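Local coordinates for interferon-activable protein 202 (Mus musculus, PDB 4L5Q) that binds double-stranded DNA without sequence specificity and dampens inflammation by blocking AIM2 inflammasome activation, probably by sequestering cytoplasmic DNA, at residues V22-E27 and H40-T45; R51-N56 and I80-E85. All coordinates share one frame; numbering follows the deposited sequence.

How the contacts relate
Both contacts are buried and belong to the same curled sheet, the first of the tandem OB folds in this HIN-200 domain. Contact 1 pairs strands 18-25 and 39-44 in antiparallel fashion; contact 2 pairs strands 49-54 and 80-83 in parallel. Strands 39-44 and 49-54 are neighbours, so the contacts join edge to edge: Ala41 O lies 2.6 Å from Val52 N, a probable hydrogen bond, and Val43 packs on Val52. Their chemistry differs. Contact 1 combines a bulge with threonine hydroxyls and small apolar groups, whereas contact 2 has a larger aliphatic face and a charged face from which Lys53 reaches the second OB fold.

Contact 1 of 2, residues V22-E27 and H40-T45; sequences VLTATE and HATVAT
His40 rests its CB on Thr26 CG2, 3.7 Å away, while its imidazole meets the rings of Phe29 and Phe175, each inclined about 20° to it; ring atom NE2 is hydrogen-bonded to His193 O. The strands belong to an antiparallel OB-fold pair interrupted by a classic beta bulge: Leu23 N and Thr24 N both bond Thr42 O, at 2.9 and 3.2 Å, arriving from the same face of its carbonyl plane. Thr42 N returns a bond to Thr24 O. Further along, Thr26 N donates to His40 O, and His40 N to Thr26 OG1 at 2.9 Å. That hydroxyl is placed by chi1 74°, between the backbone N and the carbonyl carbon, and itself donates to Glu27 O.

Val22, Ala25, Ala41 and Val43 share one face, where Val22 and Val43 meet through CG2 and Phe63 touches Val22 and Ala41. Leu23 CD1 lies over Ala44 CB, with helix 102-108 against both residues. His40 mediates interaction with TP53BP1, and its strand lies in the segment required for homomultimerization. On the opposite face, Thr24 OG1 and Thr42 OG1 are modelled 2.4 Å apart, a doubtfully short hydrogen bond, with a water 2.7 Å from Thr24 OG1.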
ATOM      1  N   VAL A  22      -0.398  -3.658 -14.368  1.00 26.14           N
ATOM      2  CA  VAL A  22      -1.029  -3.836 -13.061  1.00 23.61           C
ATOM      3  C   VAL A  22      -0.832  -5.268 -12.555  1.00 32.21           C
ATOM      4  O   VAL A  22      -1.130  -6.233 -13.263  1.00 31.80           O
ATOM      5  CB  VAL A  22      -2.533  -3.500 -13.105  1.00 26.39           C
ATOM      6  CG1 VAL A  22      -3.177  -3.735 -11.741  1.00 21.82           C
ATOM      7  CG2 VAL A  22      -2.741  -2.066 -13.557  1.00 20.90           C
ATOM      8  N   LEU A  23      -0.313  -5.399 -11.336  1.00 22.07           N
ATOM      9  CA  LEU A  23      -0.125  -6.708 -10.719  1.00 25.90           C
ATOM     10  C   LEU A  23      -1.317  -7.053  -9.831  1.00 31.14           C
ATOM     11  O   LEU A  23      -1.979  -8.070 -10.033  1.00 35.02           O
ATOM     12  CB  LEU A  23       1.173  -6.741  -9.901  1.00 22.84           C
ATOM     13  CG  LEU A  23       2.449  -6.352 -10.644  1.00 27.95           C
ATOM     14  CD1 LEU A  23       3.662  -6.398  -9.730  1.00 26.28           C
ATOM     15  CD2 LEU A  23       2.648  -7.251 -11.844  1.00 26.46           C
ATOM     16  N   THR A  24      -1.583  -6.191  -8.852  1.00 27.95           N
ATOM     17  CA  THR A  24      -2.672  -6.396  -7.903  1.00 26.66           C
ATOM     18  C   THR A  24      -3.358  -5.069  -7.611  1.00 31.80           C
ATOM     19  O   THR A  24      -2.764  -3.999  -7.787  1.00 25.38           O
ATOM     20  CB  THR A  24      -2.153  -6.944  -6.558  1.00 30.02           C
ATOM     21  OG1 THR A  24      -1.280  -5.977  -5.957  1.00 32.88           O
ATOM     22  CG2 THR A  24      -1.391  -8.249  -6.752  1.00 31.84           C
ATOM     23  N   ALA A  25      -4.609  -5.148  -7.161  1.00 22.98           N
ATOM     24  CA  ALA A  25      -5.367  -3.977  -6.740  1.00 24.46           C
ATOM     25  C   ALA A  25      -6.412  -4.406  -5.723  1.00 26.76           C
ATOM     26  O   ALA A  25      -7.171  -5.347  -5.968  1.00 25.19           O
ATOM     27  CB  ALA A  25      -6.049  -3.313  -7.938  1.00 29.40           C
ATOM     28  N   THR A  26      -6.464  -3.718  -4.585  1.00 24.65           N
ATOM     29  CA  THR A  26      -7.494  -3.996  -3.595  1.00 24.01           C
ATOM     30  C   THR A  26      -8.822  -3.414  -4.047  1.00 24.96           C
ATOM     31  O   THR A  26      -8.868  -2.586  -4.957  1.00 24.75           O
ATOM     32  CB  THR A  26      -7.157  -3.371  -2.236  1.00 25.24           C
ATOM     33  OG1 THR A  26      -7.359  -1.953  -2.298  1.00 20.66           O
ATOM     34  CG2 THR A  26      -5.714  -3.670  -1.845  1.00 24.65           C
ATOM     35  N   GLU A  27      -9.899  -3.852  -3.404  1.00 26.54           N
ATOM     36  CA  GLU A  27     -11.210  -3.251  -3.595  1.00 30.62           C
ATOM     37  C   GLU A  27     -11.181  -1.823  -3.065  1.00 30.71           C
ATOM     38  O   GLU A  27     -10.328  -1.487  -2.242  1.00 23.44           O
ATOM     39  CB  GLU A  27     -12.261  -4.059  -2.835  1.00 29.66           C
ATOM     40  CG  GLU A  27     -12.085  -4.048  -1.310  1.00 35.72           C
ATOM     41  CD  GLU A  27     -11.167  -5.154  -0.788  1.00 46.13           C
ATOM     42  OE1 GLU A  27     -10.149  -5.473  -1.447  1.00 37.01           O
ATOM     43  OE2 GLU A  27     -11.470  -5.706   0.295  1.00 40.20           O
ATOM     44  N   HIS A  40      -5.593   0.344  -2.841  1.00 22.73           N
ATOM     45  CA  HIS A  40      -4.162   0.098  -2.994  1.00 21.60           C
ATOM     46  C   HIS A  40      -3.906  -0.757  -4.223  1.00 23.29           C
ATOM     47  O   HIS A  40      -4.725  -1.603  -4.584  1.00 26.26           O
ATOM     48  CB  HIS A  40      -3.590  -0.612  -1.759  1.00 16.85           C
ATOM     49  CG  HIS A  40      -3.650   0.210  -0.508  1.00 19.36           C
ATOM     50  ND1 HIS A  40      -2.752   1.221  -0.238  1.00 20.30           N
ATOM     51  CD2 HIS A  40      -4.502   0.172   0.544  1.00 21.30           C
ATOM     52  CE1 HIS A  40      -3.050   1.772   0.926  1.00 20.07           C
ATOM     53  NE2 HIS A  40      -4.107   1.153   1.423  1.00 24.06           N
ATOM     54  N   ALA A  41      -2.764  -0.539  -4.865  1.00 21.96           N
ATOM     55  CA  ALA A  41      -2.381  -1.348  -6.013  1.00 27.98           C
ATOM     56  C   ALA A  41      -0.871  -1.561  -6.050  1.00 23.73           C
ATOM     57  O   ALA A  41      -0.104  -0.785  -5.474  1.00 19.55           O
ATOM     58  CB  ALA A  41      -2.869  -0.703  -7.309  1.00 17.44           C
ATOM     59  N   THR A  42      -0.447  -2.628  -6.714  1.00 18.67           N
ATOM     60  CA  THR A  42       0.962  -2.811  -7.016  1.00 26.27           C
ATOM     61  C   THR A  42       1.076  -2.923  -8.519  1.00 20.68           C
ATOM     62  O   THR A  42       0.227  -3.529  -9.182  1.00 21.65           O
ATOM     63  CB  THR A  42       1.557  -4.057  -6.343  1.00 28.18           C
ATOM     64  OG1 THR A  42       0.843  -5.219  -6.782  1.00 39.14           O
ATOM     65  CG2 THR A  42       1.452  -3.942  -4.828  1.00 23.96           C
ATOM     66  N   VAL A  43       2.133  -2.338  -9.054  1.00 21.67           N
ATOM     67  CA  VAL A  43       2.253  -2.169 -10.485  1.00 25.08           C
ATOM     68  C   VAL A  43       3.724  -2.370 -10.849  1.00 25.95           C
ATOM     69  O   VAL A  43       4.588  -2.235  -9.983  1.00 22.63           O
ATOM     70  CB  VAL A  43       1.736  -0.769 -10.855  1.00 24.07           C
ATOM     71  CG1 VAL A  43       2.885   0.173 -11.191  1.00 14.64           C
ATOM     72  CG2 VAL A  43       0.702  -0.860 -11.957  1.00 27.69           C
ATOM     73  N   ALA A  44       4.025  -2.717 -12.100  1.00 26.89           N
ATOM     74  CA  ALA A  44       5.424  -2.981 -12.464  1.00 27.62           C
ATOM     75  C   ALA A  44       5.837  -2.471 -13.842  1.00 25.51           C
ATOM     76  O   ALA A  44       5.045  -2.474 -14.784  1.00 29.76           O
ATOM     77  CB  ALA A  44       5.736  -4.468 -12.344  1.00 28.82           C
ATOM     78  N   THR A  45       7.089  -2.034 -13.945  1.00 30.92           N
ATOM     79  CA  THR A  45       7.709  -1.747 -15.234  1.00 30.89           C
ATOM     80  C   THR A  45       8.651  -2.898 -15.561  1.00 33.73           C
ATOM     81  O   THR A  45       8.568  -3.962 -14.943  1.00 34.57           O
ATOM     82  CB  THR A  45       8.509  -0.434 -15.200  1.00 32.05           C
ATOM     83  OG1 THR A  45       9.573  -0.543 -14.247  1.00 29.55           O
ATOM     84  CG2 THR A  45       7.610   0.736 -14.817  1.00 30.52           C
TER
HETATM   85  O   HOH W   1      -2.542  -4.266  -4.314  1.00 33.72           O

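Contact 2 of 2, residues R51-N56 and I80-E85; sequences RVKVFN and ILEINE
Strands 51-54 and 80-83 run side by side in the same direction, 4.7 Å apart at closest approach with a crossing angle of -19°, and four backbone bonds alternate along them: Leu81 N to Arg51 O, Lys53 N to Leu81 O, Ile83 N to Lys53 O and Phe55 N to Ile83 O. This parallel pairing of 49-54 with 80-83, which closes the barrel as in other OB folds, is the one parallel pair in its sheet.

Val52, Val54, Leu81 and Ile83 form one apolar face. Ile83 sits beside both valines, its CD1 reaching Val52 CG1 at 3.8 Å and its CB standing 4.1 Å from Val54 CB; Ile71 and Leu59 touch Ile83 from the rest of the fold. Phe55 presents the rim of its ring to strand 80-83: CD2 is 3.6 Å from Ile83 O, near the ring plane, and Glu82 CB lies at the same edge. CG is anti to the carbonyl carbon (chi1 -60°), which carries the ring alongside strand 80-83, where it also meets the ring of His193. Beyond the strands, Asn56 CB comes 3.8 Å from Glu85 OE2; Asn56 OD1 accepts from Asp58 N, and a water bridges Asn56 ND2 to Asn84 O.

On the charged face the extended chains of Lys53 and Glu82 run alongside each other in a common direction. Lys53 NZ and Glu82 OE2 remain 4.5 Å apart, too far for a salt bridge, and one water joins them, 2.7 Å from Lys53 NZ. NZ also bonds Ser176 OG and His193 ND1, and OE2 bonds Ser8 OG. The ammonium group is thus shared between the strand pair and the second half of the domain, and its bond to His193 would probably favour an unprotonated ND1.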
ATOM      1  N   ARG A  51       4.419   0.402  -5.259  1.00 26.09           N
ATOM      2  CA  ARG A  51       3.157   0.425  -4.529  1.00 27.89           C
ATOM      3  C   ARG A  51       2.406   1.642  -5.041  1.00 25.61           C
ATOM      4  O   ARG A  51       3.011   2.685  -5.304  1.00 24.43           O
ATOM      5  CB  ARG A  51       3.383   0.575  -3.025  1.00 23.13           C
ATOM      6  CG  ARG A  51       4.375  -0.408  -2.420  1.00 35.18           C
ATOM      7  CD  ARG A  51       3.753  -1.767  -2.140  1.00 29.62           C
ATOM      8  NE  ARG A  51       4.764  -2.726  -1.698  1.00 43.32           N
ATOM      9  CZ  ARG A  51       4.636  -4.046  -1.795  1.00 44.10           C
ATOM     10  NH1 ARG A  51       3.538  -4.571  -2.321  1.00 41.94           N
ATOM     11  NH2 ARG A  51       5.608  -4.842  -1.374  1.00 45.75           N
ATOM     12  N   VAL A  52       1.094   1.516  -5.204  1.00 19.47           N
ATOM     13  CA  VAL A  52       0.304   2.626  -5.726  1.00 21.10           C
ATOM     14  C   VAL A  52      -0.883   2.927  -4.812  1.00 24.74           C
ATOM     15  O   VAL A  52      -1.514   2.010  -4.281  1.00 22.08           O
ATOM     16  CB  VAL A  52      -0.188   2.336  -7.167  1.00 25.56           C
ATOM     17  CG1 VAL A  52      -0.884   3.550  -7.747  1.00 20.36           C
ATOM     18  CG2 VAL A  52       0.986   1.919  -8.061  1.00 19.46           C
ATOM     19  N   LYS A  53      -1.154   4.216  -4.603  1.00 18.69           N
ATOM     20  CA  LYS A  53      -2.360   4.660  -3.904  1.00 23.01           C
ATOM     21  C   LYS A  53      -3.183   5.487  -4.882  1.00 31.12           C
ATOM     22  O   LYS A  53      -2.722   6.527  -5.357  1.00 26.83           O
ATOM     23  CB  LYS A  53      -2.011   5.519  -2.682  1.00 19.15           C
ATOM     24  CG  LYS A  53      -1.307   4.772  -1.550  1.00 18.12           C
ATOM     25  CD  LYS A  53      -0.946   5.733  -0.422  1.00 20.54           C
ATOM     26  CE  LYS A  53      -0.266   5.008   0.739  1.00 19.99           C
ATOM     27  NZ  LYS A  53       0.169   5.951   1.815  1.00 19.75           N
ATOM     28  N   VAL A  54      -4.390   5.033  -5.199  1.00 24.20           N
ATOM     29  CA  VAL A  54      -5.231   5.794  -6.119  1.00 22.57           C
ATOM     30  C   VAL A  54      -6.490   6.315  -5.441  1.00 25.89           C
ATOM     31  O   VAL A  54      -7.240   5.568  -4.803  1.00 22.85           O
ATOM     32  CB  VAL A  54      -5.508   5.037  -7.447  1.00 30.54           C
ATOM     33  CG1 VAL A  54      -5.022   3.614  -7.361  1.00 22.98           C
ATOM     34  CG2 VAL A  54      -6.976   5.129  -7.859  1.00 22.31           C
ATOM     35  N   PHE A  55      -6.686   7.622  -5.567  1.00 22.80           N
ATOM     36  CA  PHE A  55      -7.722   8.318  -4.829  1.00 29.43           C
ATOM     37  C   PHE A  55      -8.932   8.651  -5.699  1.00 26.35           C
ATOM     38  O   PHE A  55      -9.953   9.106  -5.188  1.00 26.71           O
ATOM     39  CB  PHE A  55      -7.133   9.576  -4.182  1.00 25.66           C
ATOM     40  CG  PHE A  55      -6.013   9.282  -3.221  1.00 26.70           C
ATOM     41  CD1 PHE A  55      -6.288   8.849  -1.928  1.00 30.09           C
ATOM     42  CD2 PHE A  55      -4.685   9.414  -3.614  1.00 24.26           C
ATOM     43  CE1 PHE A  55      -5.255   8.559  -1.037  1.00 26.31           C
ATOM     44  CE2 PHE A  55      -3.644   9.129  -2.732  1.00 28.83           C
ATOM     45  CZ  PHE A  55      -3.932   8.701  -1.441  1.00 25.88           C
ATOM     46  N   ASN A  56      -8.810   8.402  -7.002  1.00 25.81           N
ATOM     47  CA  ASN A  56      -9.903   8.608  -7.958  1.00 27.59           C
ATOM     48  C   ASN A  56     -10.582   7.290  -8.323  1.00 31.88           C
ATOM     49  O   ASN A  56      -9.985   6.437  -8.986  1.00 26.27           O
ATOM     50  CB  ASN A  56      -9.374   9.296  -9.224  1.00 30.73           C
ATOM     51  CG  ASN A  56     -10.462   9.561 -10.262  1.00 34.94           C
ATOM     52  OD1 ASN A  56     -11.650   9.341 -10.014  1.00 41.66           O
ATOM     53  ND2 ASN A  56     -10.053  10.047 -11.431  1.00 27.99           N
ATOM     54  N   ILE A  80       6.397   5.799  -3.338  1.00 25.69           N
ATOM     55  CA  ILE A  80       5.011   5.379  -3.483  1.00 28.90           C
ATOM     56  C   ILE A  80       4.257   6.285  -4.451  1.00 28.20           C
ATOM     57  O   ILE A  80       4.214   7.506  -4.282  1.00 26.23           O
ATOM     58  CB  ILE A  80       4.297   5.305  -2.124  1.00 31.48           C
ATOM     59  CG1 ILE A  80       5.036   4.310  -1.218  1.00 28.35           C
ATOM     60  CG2 ILE A  80       2.825   4.926  -2.307  1.00 25.75           C
ATOM     61  CD1 ILE A  80       4.159   3.602  -0.214  1.00 29.78           C
ATOM     62  N   LEU A  81       3.676   5.668  -5.475  1.00 28.91           N
ATOM     63  CA  LEU A  81       2.946   6.395  -6.509  1.00 25.18           C
ATOM     64  C   LEU A  81       1.556   6.775  -6.016  1.00 30.47           C
ATOM     65  O   LEU A  81       0.804   5.925  -5.534  1.00 30.19           O
ATOM     66  CB  LEU A  81       2.848   5.547  -7.784  1.00 23.60           C
ATOM     67  CG  LEU A  81       3.979   5.633  -8.812  1.00 27.95           C
ATOM     68  CD1 LEU A  81       5.335   5.784  -8.160  1.00 26.86           C
ATOM     69  CD2 LEU A  81       3.966   4.423  -9.722  1.00 24.14           C
ATOM     70  N   GLU A  82       1.221   8.057  -6.123  1.00 26.31           N
ATOM     71  CA  GLU A  82      -0.086   8.537  -5.694  1.00 24.37           C
ATOM     72  C   GLU A  82      -0.815   9.173  -6.870  1.00 23.95           C
ATOM     73  O   GLU A  82      -0.254   9.998  -7.594  1.00 19.76           O
ATOM     74  CB  GLU A  82       0.048   9.518  -4.522  1.00 21.68           C
ATOM     75  CG  GLU A  82       0.527   8.861  -3.227  1.00 22.09           C
ATOM     76  CD  GLU A  82       0.646   9.842  -2.079  1.00 30.34           C
ATOM     77  OE1 GLU A  82       0.448  11.054  -2.308  1.00 32.65           O
ATOM     78  OE2 GLU A  82       0.940   9.400  -0.945  1.00 30.71           O
ATOM     79  N   ILE A  83      -2.067   8.770  -7.060  1.00 18.47           N
ATOM     80  CA  ILE A  83      -2.820   9.154  -8.243  1.00 20.76           C
ATOM     81  C   ILE A  83      -4.156   9.775  -7.860  1.00 28.16           C
ATOM     82  O   ILE A  83      -4.975   9.137  -7.191  1.00 27.08           O
ATOM     83  CB  ILE A  83      -3.080   7.930  -9.138  1.00 24.57           C
ATOM     84  CG1 ILE A  83      -1.762   7.268  -9.537  1.00 23.60           C
ATOM     85  CG2 ILE A  83      -3.874   8.322 -10.374  1.00 20.67           C
ATOM     86  CD1 ILE A  83      -1.939   6.016 -10.374  1.00 25.70           C
ATOM     87  N   ASN A  84      -4.371  11.022  -8.273  1.00 20.83           N
ATOM     88  CA  ASN A  84      -5.674  11.663  -8.095  1.00 28.09           C
ATOM     89  C   ASN A  84      -6.286  12.123  -9.420  1.00 28.78           C
ATOM     90  O   ASN A  84      -5.932  11.613 -10.484  1.00 25.26           O
ATOM     91  CB  ASN A  84      -5.597  12.827  -7.094  1.00 30.42           C
ATOM     92  CG  ASN A  84      -4.679  13.957  -7.562  1.00 31.29           C
ATOM     93  OD1 ASN A  84      -4.148  13.930  -8.673  1.00 28.29           O
ATOM     94  ND2 ASN A  84      -4.500  14.960  -6.710  1.00 25.38           N
ATOM     95  N   GLU A  85      -7.186  13.101  -9.347  1.00 29.42           N
ATOM     96  CA  GLU A  85      -7.904  13.605 -10.523  1.00 35.10           C
ATOM     97  C   GLU A  85      -7.000  14.299 -11.538  1.00 35.34           C
ATOM     98  O   GLU A  85      -7.352  14.422 -12.712  1.00 34.06           O
ATOM     99  CB  GLU A  85      -9.014  14.573 -10.095  1.00 38.98           C
ATOM    100  CG  GLU A  85     -10.201  13.921  -9.401  1.00 46.22           C
ATOM    101  CD  GLU A  85      -9.857  13.375  -8.024  1.00 52.91           C
ATOM    102  OE1 GLU A  85      -8.852  13.830  -7.427  1.00 45.48           O
ATOM    103  OE2 GLU A  85     -10.590  12.483  -7.540  1.00 45.44           O
TER
HETATM  104  O   HOH W   2       2.020   7.332   0.361  1.00 21.80           O
HETATM  105  O   HOH W   3      -7.226  10.509 -12.506  1.00 37.23           O